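Local coordinates for protein muconate cycloisomerase (Azorhizobium caulinodans, PDB 3MY9) that belongs to the enolase superfamily and pairs an N-terminal capping domain with a TIM-barrel domain that binds magnesium, at residues 11-16 / 74-79; 165-170 / 179-184; 172-177 / 212-217. One frame throughout, in Å; residues are numbered along the deposited sequence.

Contact 1 (11-16 / 74-79)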
# COMPACT_ATOMS: atom_id res chain seq x y z
N ILE A 11 -34.77 22.80 34.48
CA ILE A 11 -35.13 22.78 33.08
C ILE A 11 -36.63 22.58 32.89
O ILE A 11 -37.33 22.13 33.81
CB ILE A 11 -34.35 21.70 32.29
CG1 ILE A 11 -34.74 20.29 32.74
CG2 ILE A 11 -32.84 21.92 32.44
CD1 ILE A 11 -34.03 19.20 31.96
N ARG A 12 -37.10 22.98 31.72
CA ARG A 12 -38.40 22.61 31.20
C ARG A 12 -38.19 22.06 29.80
O ARG A 12 -37.50 22.69 28.98
CB ARG A 12 -39.33 23.82 31.11
CG ARG A 12 -39.49 24.63 32.38
CD ARG A 12 -40.81 25.37 32.35
NE ARG A 12 -40.83 26.57 33.19
CZ ARG A 12 -40.82 27.83 32.75
NH1 ARG A 12 -40.80 28.13 31.45
NH2 ARG A 12 -40.86 28.83 33.64
N ILE A 13 -38.75 20.89 29.53
CA ILE A 13 -38.70 20.30 28.20
C ILE A 13 -40.10 20.43 27.60
O ILE A 13 -41.09 20.07 28.26
CB ILE A 13 -38.29 18.82 28.25
CG1 ILE A 13 -36.95 18.67 28.98
CG2 ILE A 13 -38.20 18.23 26.85
CD1 ILE A 13 -36.69 17.27 29.51
N PHE A 14 -40.18 20.96 26.38
CA PHE A 14 -41.46 21.17 25.71
C PHE A 14 -41.51 20.38 24.42
O PHE A 14 -40.60 20.48 23.58
CB PHE A 14 -41.65 22.64 25.36
CG PHE A 14 -41.73 23.55 26.54
CD1 PHE A 14 -42.96 23.89 27.10
CD2 PHE A 14 -40.58 24.09 27.10
CE1 PHE A 14 -43.04 24.74 28.18
CE2 PHE A 14 -40.66 24.94 28.20
CZ PHE A 14 -41.89 25.26 28.73
N LEU A 15 -42.56 19.58 24.26
CA LEU A 15 -42.88 19.00 22.96
C LEU A 15 -43.90 19.95 22.35
O LEU A 15 -44.98 20.15 22.93
CB LEU A 15 -43.46 17.58 23.10
CG LEU A 15 -43.44 16.70 21.84
CD1 LEU A 15 -43.99 15.29 22.12
CD2 LEU A 15 -44.22 17.36 20.72
N VAL A 16 -43.56 20.55 21.21
CA VAL A 16 -44.45 21.51 20.54
C VAL A 16 -44.78 21.05 19.14
O VAL A 16 -43.99 20.35 18.50
CB VAL A 16 -43.84 22.92 20.44
CG1 VAL A 16 -43.56 23.48 21.81
CG2 VAL A 16 -42.58 22.91 19.60
N TYR A 74 -32.84 10.45 30.90
CA TYR A 74 -31.42 10.10 30.88
C TYR A 74 -30.50 11.29 31.24
O TYR A 74 -29.66 11.18 32.14
CB TYR A 74 -31.03 9.51 29.52
N LEU A 75 -30.70 12.43 30.57
CA LEU A 75 -29.78 13.58 30.70
C LEU A 75 -30.11 14.54 31.86
O LEU A 75 -29.22 15.24 32.35
CB LEU A 75 -29.71 14.34 29.37
CG LEU A 75 -29.22 13.55 28.15
CD1 LEU A 75 -29.21 14.40 26.88
CD2 LEU A 75 -27.82 12.99 28.38
N ARG A 76 -31.36 14.57 32.32
CA ARG A 76 -31.80 15.51 33.38
C ARG A 76 -30.90 15.57 34.64
O ARG A 76 -30.59 16.67 35.11
CB ARG A 76 -33.25 15.22 33.78
CG ARG A 76 -33.80 16.11 34.90
CD ARG A 76 -35.13 15.60 35.42
NE ARG A 76 -36.21 15.79 34.44
CZ ARG A 76 -36.95 16.89 34.33
NH1 ARG A 76 -36.74 17.95 35.11
NH2 ARG A 76 -37.90 16.94 33.41
N PRO A 77 -30.49 14.40 35.20
CA PRO A 77 -29.61 14.41 36.38
C PRO A 77 -28.16 14.83 36.10
O PRO A 77 -27.41 15.09 37.05
CB PRO A 77 -29.65 12.95 36.87
CG PRO A 77 -30.63 12.23 36.00
CD PRO A 77 -30.82 13.03 34.77
N LEU A 78 -27.77 14.86 34.83
CA LEU A 78 -26.47 15.38 34.44
C LEU A 78 -26.53 16.91 34.31
O LEU A 78 -25.62 17.60 34.79
CB LEU A 78 -26.00 14.74 33.12
CG LEU A 78 -25.97 13.20 33.11
CD1 LEU A 78 -25.32 12.67 31.85
CD2 LEU A 78 -25.27 12.64 34.36
N ILE A 79 -27.61 17.43 33.70
CA ILE A 79 -27.79 18.89 33.52
C ILE A 79 -27.89 19.59 34.87
O ILE A 79 -27.23 20.60 35.11
CB ILE A 79 -29.09 19.30 32.73
CG1 ILE A 79 -29.39 18.39 31.54
CG2 ILE A 79 -28.99 20.74 32.24
CD1 ILE A 79 -28.22 18.15 30.65

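Contact 2 (165-170 / 179-184)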
# COMPACT_ATOMS: atom_id res chain seq x y z
N PHE A 165 -26.84 28.24 -6.16
CA PHE A 165 -27.94 27.39 -6.54
C PHE A 165 -27.56 25.92 -6.47
O PHE A 165 -26.45 25.54 -6.86
CB PHE A 165 -28.36 27.75 -7.95
CG PHE A 165 -28.93 29.12 -8.06
CD1 PHE A 165 -30.30 29.33 -7.92
CD2 PHE A 165 -28.09 30.22 -8.20
CE1 PHE A 165 -30.84 30.61 -7.95
CE2 PHE A 165 -28.62 31.52 -8.24
CZ PHE A 165 -29.99 31.71 -8.10
N LYS A 166 -28.46 25.09 -5.95
CA LYS A 166 -28.23 23.65 -5.98
C LYS A 166 -29.29 22.90 -6.77
O LYS A 166 -30.45 22.93 -6.41
CB LYS A 166 -28.16 23.09 -4.57
CG LYS A 166 -27.59 21.68 -4.56
CD LYS A 166 -28.03 20.95 -3.29
CE LYS A 166 -26.97 20.86 -2.29
NZ LYS A 166 -27.63 20.20 -1.10
N MET A 167 -28.90 22.22 -7.85
CA MET A 167 -29.85 21.52 -8.71
C MET A 167 -29.94 20.08 -8.21
O MET A 167 -28.92 19.42 -8.06
CB MET A 167 -29.41 21.56 -10.20
CG MET A 167 -30.49 21.15 -11.28
SD MET A 167 -29.74 20.83 -12.92
CE MET A 167 -31.07 19.90 -13.68
N LYS A 168 -31.15 19.63 -7.93
CA LYS A 168 -31.41 18.24 -7.71
C LYS A 168 -31.28 17.49 -9.05
O LYS A 168 -31.88 17.87 -10.06
CB LYS A 168 -32.81 18.08 -7.13
CG LYS A 168 -33.11 16.76 -6.49
CD LYS A 168 -34.47 16.87 -5.76
CE LYS A 168 -35.25 15.56 -5.72
NZ LYS A 168 -36.74 15.76 -5.91
N THR A 169 -30.47 16.45 -9.08
CA THR A 169 -30.19 15.75 -10.32
C THR A 169 -30.46 14.28 -10.11
O THR A 169 -30.57 13.82 -8.97
CB THR A 169 -28.71 15.94 -10.74
OG1 THR A 169 -27.89 15.70 -9.61
CG2 THR A 169 -28.42 17.33 -11.27
N GLY A 170 -30.51 13.53 -11.21
CA GLY A 170 -30.81 12.12 -11.17
C GLY A 170 -32.29 11.88 -10.93
O GLY A 170 -32.64 10.82 -10.44
N ARG A 179 -29.66 19.16 -20.93
CA ARG A 179 -30.21 20.33 -21.64
C ARG A 179 -30.51 21.48 -20.65
O ARG A 179 -30.31 22.65 -20.96
CB ARG A 179 -31.51 19.97 -22.39
CG ARG A 179 -31.31 18.99 -23.55
CD ARG A 179 -32.55 18.91 -24.49
NE ARG A 179 -33.74 18.35 -23.83
CZ ARG A 179 -34.01 17.05 -23.68
NH1 ARG A 179 -33.19 16.11 -24.14
NH2 ARG A 179 -35.13 16.68 -23.05
N ILE A 180 -31.01 21.12 -19.48
CA ILE A 180 -31.21 22.11 -18.41
C ILE A 180 -29.89 22.76 -18.00
O ILE A 180 -29.81 23.98 -17.94
CB ILE A 180 -31.95 21.50 -17.19
CG1 ILE A 180 -33.45 21.35 -17.54
CG2 ILE A 180 -31.84 22.40 -15.94
CD1 ILE A 180 -34.24 20.49 -16.58
N LEU A 181 -28.85 21.98 -17.79
CA LEU A 181 -27.56 22.53 -17.38
C LEU A 181 -27.00 23.41 -18.48
O LEU A 181 -26.40 24.45 -18.20
CB LEU A 181 -26.56 21.44 -17.05
CG LEU A 181 -26.78 20.66 -15.74
CD1 LEU A 181 -26.00 19.37 -15.79
CD2 LEU A 181 -26.45 21.52 -14.48
N GLU A 182 -27.20 22.99 -19.73
CA GLU A 182 -26.76 23.77 -20.87
C GLU A 182 -27.46 25.12 -20.91
O GLU A 182 -26.81 26.12 -21.18
CB GLU A 182 -27.02 23.05 -22.21
CG GLU A 182 -26.11 23.56 -23.34
CD GLU A 182 -24.68 22.97 -23.27
OE1 GLU A 182 -24.50 21.75 -23.56
OE2 GLU A 182 -23.73 23.73 -22.91
N THR A 183 -28.77 25.14 -20.68
CA THR A 183 -29.52 26.40 -20.68
C THR A 183 -29.04 27.31 -19.55
O THR A 183 -28.87 28.50 -19.75
CB THR A 183 -31.05 26.17 -20.53
OG1 THR A 183 -31.51 25.26 -21.53
CG2 THR A 183 -31.81 27.49 -20.60
N MET A 184 -28.81 26.73 -18.38
CA MET A 184 -28.32 27.50 -17.22
C MET A 184 -26.93 28.11 -17.44
O MET A 184 -26.71 29.27 -17.12
CB MET A 184 -28.29 26.65 -15.95
CG MET A 184 -29.61 26.59 -15.17
SD MET A 184 -29.48 25.40 -13.82
CE MET A 184 -31.12 25.24 -13.23

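Contact 3 (172-177 / 212-217)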
# COMPACT_ATOMS: atom_id res chain seq x y z
N LYS A 172 -34.89 13.58 -13.37
CA LYS A 172 -35.43 13.58 -14.72
C LYS A 172 -34.47 12.80 -15.62
O LYS A 172 -33.30 12.60 -15.25
CB LYS A 172 -35.59 15.01 -15.22
CG LYS A 172 -36.40 15.90 -14.27
CD LYS A 172 -36.58 17.31 -14.81
CE LYS A 172 -36.72 18.32 -13.66
NZ LYS A 172 -37.40 19.59 -14.04
N PRO A 173 -34.95 12.36 -16.80
CA PRO A 173 -34.03 11.63 -17.66
C PRO A 173 -32.71 12.41 -17.89
O PRO A 173 -32.71 13.64 -18.06
CB PRO A 173 -34.81 11.48 -18.97
CG PRO A 173 -36.24 11.77 -18.64
CD PRO A 173 -36.17 12.75 -17.51
N HIS A 174 -31.61 11.70 -17.87
CA HIS A 174 -30.29 12.33 -17.94
C HIS A 174 -30.17 13.37 -19.06
O HIS A 174 -29.69 14.48 -18.81
CB HIS A 174 -29.24 11.23 -18.12
CG HIS A 174 -27.83 11.73 -18.11
ND1 HIS A 174 -27.31 12.48 -17.08
CD2 HIS A 174 -26.81 11.52 -18.98
CE1 HIS A 174 -26.04 12.73 -17.32
NE2 HIS A 174 -25.71 12.16 -18.48
N ALA A 175 -30.63 13.02 -20.27
CA ALA A 175 -30.61 13.95 -21.40
C ALA A 175 -31.29 15.28 -21.08
O ALA A 175 -30.77 16.35 -21.44
CB ALA A 175 -31.30 13.30 -22.65
N GLU A 176 -32.45 15.22 -20.42
CA GLU A 176 -33.18 16.43 -20.05
C GLU A 176 -32.39 17.24 -19.03
O GLU A 176 -32.32 18.46 -19.13
CB GLU A 176 -34.59 16.10 -19.51
CG GLU A 176 -35.48 17.36 -19.22
CD GLU A 176 -36.93 17.01 -18.89
OE1 GLU A 176 -37.27 15.80 -18.85
OE2 GLU A 176 -37.73 17.96 -18.67
N GLU A 177 -31.76 16.57 -18.07
CA GLU A 177 -30.96 17.28 -17.07
C GLU A 177 -29.76 17.97 -17.73
O GLU A 177 -29.38 19.07 -17.33
CB GLU A 177 -30.57 16.33 -15.93
CG GLU A 177 -31.82 15.85 -15.17
CD GLU A 177 -31.55 15.11 -13.88
OE1 GLU A 177 -30.50 14.44 -13.76
OE2 GLU A 177 -32.44 15.17 -12.99
N ARG A 212 -19.50 12.15 -15.33
CA ARG A 212 -18.62 12.77 -16.30
C ARG A 212 -19.36 13.74 -17.18
O ARG A 212 -18.81 14.84 -17.49
CB ARG A 212 -17.84 11.74 -17.15
CG ARG A 212 -16.73 12.40 -18.03
CD ARG A 212 -15.99 11.32 -18.86
NE ARG A 212 -15.36 10.34 -17.99
CZ ARG A 212 -14.22 10.51 -17.34
NH1 ARG A 212 -13.52 11.63 -17.48
NH2 ARG A 212 -13.74 9.52 -16.59
N ASP A 213 -20.60 13.42 -17.54
CA ASP A 213 -21.40 14.33 -18.35
C ASP A 213 -21.66 15.67 -17.60
O ASP A 213 -21.58 16.76 -18.18
CB ASP A 213 -22.74 13.70 -18.73
CG ASP A 213 -22.62 12.57 -19.78
OD1 ASP A 213 -21.55 12.40 -20.39
OD2 ASP A 213 -23.62 11.83 -19.95
N VAL A 214 -22.00 15.60 -16.31
CA VAL A 214 -22.37 16.82 -15.59
C VAL A 214 -21.11 17.57 -15.13
O VAL A 214 -21.12 18.79 -14.98
CB VAL A 214 -23.35 16.57 -14.45
CG1 VAL A 214 -24.66 15.90 -14.96
CG2 VAL A 214 -22.70 15.82 -13.36
N ASP A 215 -20.00 16.84 -14.98
CA ASP A 215 -18.69 17.45 -14.72
C ASP A 215 -18.25 18.45 -15.81
O ASP A 215 -17.50 19.38 -15.50
CB ASP A 215 -17.61 16.37 -14.48
CG ASP A 215 -16.17 16.93 -14.51
OD1 ASP A 215 -15.66 17.41 -13.45
OD2 ASP A 215 -15.55 16.89 -15.61
N ALA A 216 -18.76 18.34 -17.04
CA ALA A 216 -18.38 19.27 -18.14
C ALA A 216 -18.94 20.66 -17.93
O ALA A 216 -18.44 21.64 -18.52
CB ALA A 216 -18.81 18.72 -19.53
N PHE A 217 -19.96 20.78 -17.08
CA PHE A 217 -20.55 22.07 -16.77
C PHE A 217 -19.88 22.75 -15.58
O PHE A 217 -20.31 23.83 -15.13
CB PHE A 217 -22.04 21.87 -16.54
CG PHE A 217 -22.75 21.41 -17.78
CD1 PHE A 217 -23.18 22.33 -18.72
CD2 PHE A 217 -22.92 20.07 -18.05
CE1 PHE A 217 -23.81 21.91 -19.89
CE2 PHE A 217 -23.54 19.64 -19.21
CZ PHE A 217 -23.99 20.56 -20.13

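Contact 1 (11-16 / 74-79)
The torsions of two side chains bring Ile11 and Arg76 together: Ile11 carries CG1 between its backbone N and carbonyl carbon (chi1 66°), while Arg76 sends CG anti to its own N and then bends its chain at chi3 (-71°). The bend matters, because Arg76 does not leave the helix aimed at strand 11-16, yet its guanidinium ends beside it. Ile11 CG1 lies over one face of that flat group, 3.9 Å from Arg76 NH1. Ile13, two residues on and so on the same side of the strand, stretches its CD1 to 4.1 Å from Arg76 NH2. A planar cation of this kind can rest a face on aliphatic carbon while its N-H groups point elsewhere; here NH2 forms a salt bridge with Asp72, one helical turn earlier, which helps to fix the rotation of the group.

The other branch of Ile11, CG2, serves a different neighbour. It meets Ile79 CG2 at 4.0 Å, the two side chains crossing at about a right angle. This is the apolar part of the contact, and beta-branched isoleucine suits it, since one residue can offer CG1 to the arginine and CG2 to Ile79.

The setting is the N-terminal capping domain of the enolase superfamily, in which an antiparallel sheet packs against helices. Strand and helix segments run roughly antiparallel, at 154°, with their axes 10.8 Å apart at the closest. Ile13 also packs on Phe68 and Leu71 earlier in helix 64-79, and Ile79 reaches on to Met94 and Val108 of the next two helices. Near its end the helix is kinked at Pro77, whose ring nitrogen has no hydrogen to give; Leu75 O accepts from both Leu78 N and Ile79 N.

Contact 2 (165-170 / 179-184)
Met167 fills most of this contact, lying against Ile180 and Leu181 of the helix. Its CB points from strand 165-168 toward the helix, CG stands anti to the backbone N (chi1 -167°), and the rest of the chain is extended, carrying the sulfur and the terminal methyl across the gap. A long, unbranched methionine suits a place where the nearest CA atoms, those of Met167 and Leu181, are still 9.0 Å apart.

The methyl and the sulfur divide their closest contacts. Met167 CE presses against Ile180 CG2 at 3.5 Å, tighter than usual for two carbons, and lies 4.0 Å from Ile180 CB. Met167 SD comes closest to Leu181 CD2, at 3.7 Å, with Ile180 CG2 a little farther off. Ile180 aims its CB at the strand, whereas Leu181 starts out in another direction and brings its branched end back toward the methionine. All three side chains are buried, and no hydrogen bond crosses between the segments.

Beyond them, Leu181 also packs on Leu194 and Leu196 of the next strand, and Ile180 on Phe147. Lys166, the residue before Met167, reaches salt bridges with Asp197, Glu326 and the magnesium ligand Glu223. Apolar packing between strand 164-168 and helix 174-188, which leads on to parallel strand 193-197, is characteristic of a beta-alpha-beta unit in a TIM barrel.

Contact 3 (172-177 / 212-217)
Two outer helices of the TIM barrel, 174-188 and 207-215, are joined here by a histidine-carboxylate hydrogen bond. His174, in the first turn of its helix, directs its ring at the neighbouring helix with CG anti to the backbone N (chi1 -176°). His174 NE2 donates to Asp213 OD2 over 2.6 Å, with an N-H...O angle of 158°. The oxygen lies almost in the ring plane and accepts through its anti lone pair, while ring and carboxylate are nearly coplanar, 18° apart. Histidine fits because it can offer an N-H from the edge of its ring.

Also near that edge, Val214 CG1 stands 4.2 Å from His174 CE1, adding a small van der Waals contact. The other carboxylate oxygen, Asp213 OD1, forms a salt bridge with Arg218 of a second subunit; two cationic or N-H partners would probably stabilise the charged aspartate.

The start of the histidine's helix is tied down as well: Lys172 N donates to Glu177 OE2 at 2.9 Å, meeting it from above the carboxylate plane, and Pro173 occupies the N-cap position. Side-by-side helices linked through their side chains are typical of the outer layer of a TIM barrel, here at a subunit interface.

Overall arrangement
Contact 1 closes before the others open and belongs to the N-terminal capping domain, whereas contacts 2 and 3 lie in the barrel domain on the opposite side of the chain's centre. The centre of contact 1 is about 44 Å from that of contact 2 and about 48 Å from that of contact 3. Contacts 2 and 3 have centres only about 8 Å apart and share helix 174-188; their segments alternate along the chain. They meet directly, with Gly170 N probably hydrogen-bonded to Glu177 OE1 and Leu181 packed on Phe217. One helix therefore packs inward on the barrel strands and flank to flank with the next outer helix, near a subunit interface.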